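Local coordinates for protein ORF10 (Moritella marina, PDB 6RIW) that probably carries out chain-elongating condensation as the ketosynthase and chain length factor part of a polyunsaturated fatty acid synthase, at residues 4-9 against 380-385. Numbering follows the deposited sequence.
Sequences IAVVGI and KAMLAL
Met382, on helix 374-387, reaches across to Val6 and Ile9 of strand 4-12, within the thiolase-like fold of the ketosynthase domain. The strand belongs to the N-terminal half of that fold, the helix to the C-terminal half, so this small, buried, wholly apolar contact joins the two. Met382 CB points to the strand but stays 4.5 Å from Ile9 CD1. With CG anti to its own carbonyl carbon (chi1 -66°) and the chain extended beyond it, the thioether crosses the remaining gap. Met382 CG lies 5.0 Å from both Ile9 CD1 and Val6 CG2, and SD then makes most of the contact. The sulfur meets both methyls of Val6, at 3.8 Å from CG2 and 4.0 Å from CG1, the valine side chain lying at about a right angle to the methionine. It also touches the ethyl end of Ile9, with CD1 4.1 Å from SD. Val6 and Ile9 can both face the helix, although three positions apart, because Val7 and Gly8 form a classic beta bulge opposite Val267. Around them, Met266 and Leu449 pack on Met382, and Leu268 on Val6. On the same helix, Lys380 forms a salt bridge with Glu329. The chain of Met382 ends at CE, which leaves Ile9 behind and rests 3.9 Å from Val6 CG2.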
loop_
_atom_site.group_PDB
_atom_site.type_symbol
_atom_site.label_atom_id
_atom_site.label_comp_id
_atom_site.label_asym_id
_atom_site.label_seq_id
_atom_site.Cartn_x
_atom_site.Cartn_y
_atom_site.Cartn_z
ATOM N N ILE A 4 -7.792 -6.365 24.722
ATOM C CA ILE A 4 -6.831 -5.328 24.360
ATOM C C ILE A 4 -7.397 -3.984 24.797
ATOM O O ILE A 4 -8.560 -3.674 24.510
ATOM C CB ILE A 4 -6.533 -5.338 22.846
ATOM C CG1 ILE A 4 -5.955 -6.702 22.437
ATOM C CG2 ILE A 4 -5.582 -4.190 22.495
ATOM C CD1 ILE A 4 -4.632 -7.054 23.151
ATOM N N ALA A 5 -6.586 -3.197 25.495
ATOM C CA ALA A 5 -6.972 -1.862 25.939
ATOM C C ALA A 5 -6.449 -0.829 24.953
ATOM O O ALA A 5 -5.284 -0.893 24.547
ATOM C CB ALA A 5 -6.421 -1.565 27.331
ATOM N N VAL A 6 -7.320 0.103 24.560
ATOM C CA VAL A 6 -6.917 1.313 23.857
ATOM C C VAL A 6 -6.517 2.356 24.894
ATOM O O VAL A 6 -7.355 2.807 25.687
ATOM C CB VAL A 6 -8.053 1.838 22.967
ATOM C CG1 VAL A 6 -7.556 3.045 22.133
ATOM C CG2 VAL A 6 -8.599 0.719 22.097
ATOM N N VAL A 7 -5.244 2.748 24.894
ATOM C CA VAL A 7 -4.726 3.631 25.936
ATOM C C VAL A 7 -4.302 4.988 25.406
ATOM O O VAL A 7 -3.854 5.837 26.195
ATOM C CB VAL A 7 -3.577 2.967 26.713
ATOM C CG1 VAL A 7 -4.054 1.638 27.305
ATOM C CG2 VAL A 7 -2.341 2.735 25.804
ATOM N N GLY A 8 -4.454 5.239 24.109
ATOM C CA GLY A 8 -4.126 6.537 23.554
ATOM C C GLY A 8 -4.768 6.673 22.193
ATOM O O GLY A 8 -4.874 5.672 21.475
ATOM N N ILE A 9 -5.233 7.873 21.838
ATOM C CA ILE A 9 -5.924 8.100 20.565
ATOM C C ILE A 9 -5.506 9.451 20.022
ATOM O O ILE A 9 -5.313 10.404 20.787
ATOM C CB ILE A 9 -7.463 8.071 20.719
ATOM C CG1 ILE A 9 -7.936 6.798 21.419
ATOM C CG2 ILE A 9 -8.156 8.224 19.364
ATOM C CD1 ILE A 9 -9.447 6.613 21.420
ATOM N N LYS A 380 -15.154 7.464 17.115
ATOM C CA LYS A 380 -16.528 7.765 17.514
ATOM C C LYS A 380 -17.084 6.688 18.437
ATOM O O LYS A 380 -17.686 6.991 19.479
ATOM C CB LYS A 380 -17.401 7.909 16.263
ATOM C CG LYS A 380 -18.895 8.145 16.529
ATOM C CD LYS A 380 -19.638 8.407 15.223
ATOM C CE LYS A 380 -21.143 8.210 15.375
ATOM N NZ LYS A 380 -21.803 8.058 14.036
ATOM N N ALA A 381 -16.896 5.418 18.072
ATOM C CA ALA A 381 -17.466 4.338 18.875
ATOM C C ALA A 381 -16.795 4.242 20.240
ATOM O O ALA A 381 -17.476 4.064 21.264
ATOM C CB ALA A 381 -17.368 3.010 18.122
ATOM N N MET A 382 -15.463 4.358 20.291
ATOM C CA MET A 382 -14.781 4.275 21.578
ATOM C C MET A 382 -15.129 5.449 22.480
ATOM O O MET A 382 -15.255 5.278 23.700
ATOM C CB MET A 382 -13.264 4.197 21.393
ATOM C CG MET A 382 -12.822 2.928 20.717
ATOM S SD MET A 382 -11.071 2.990 20.308
ATOM C CE MET A 382 -11.013 1.616 19.127
ATOM N N LEU A 383 -15.264 6.653 21.916
ATOM C CA LEU A 383 -15.664 7.785 22.745
ATOM C C LEU A 383 -17.117 7.650 23.189
ATOM O O LEU A 383 -17.461 8.023 24.316
ATOM C CB LEU A 383 -15.447 9.107 22.007
ATOM C CG LEU A 383 -13.969 9.516 21.845
ATOM C CD1 LEU A 383 -13.826 10.819 21.051
ATOM C CD2 LEU A 383 -13.248 9.608 23.186
ATOM N N ALA A 384 -17.980 7.121 22.318
ATOM C CA ALA A 384 -19.380 6.912 22.680
ATOM C C ALA A 384 -19.520 5.871 23.784
ATOM O O ALA A 384 -20.369 6.012 24.675
ATOM C CB ALA A 384 -20.178 6.481 21.453
ATOM N N LEU A 385 -18.713 4.803 23.721
ATOM C CA LEU A 385 -18.739 3.777 24.760
ATOM C C LEU A 385 -18.304 4.337 26.107
ATOM O O LEU A 385 -18.854 3.957 27.149
ATOM C CB LEU A 385 -17.845 2.597 24.365
ATOM C CG LEU A 385 -18.429 1.617 23.349
ATOM C CD1 LEU A 385 -17.306 0.800 22.649
ATOM C CD2 LEU A 385 -19.447 0.699 23.992
#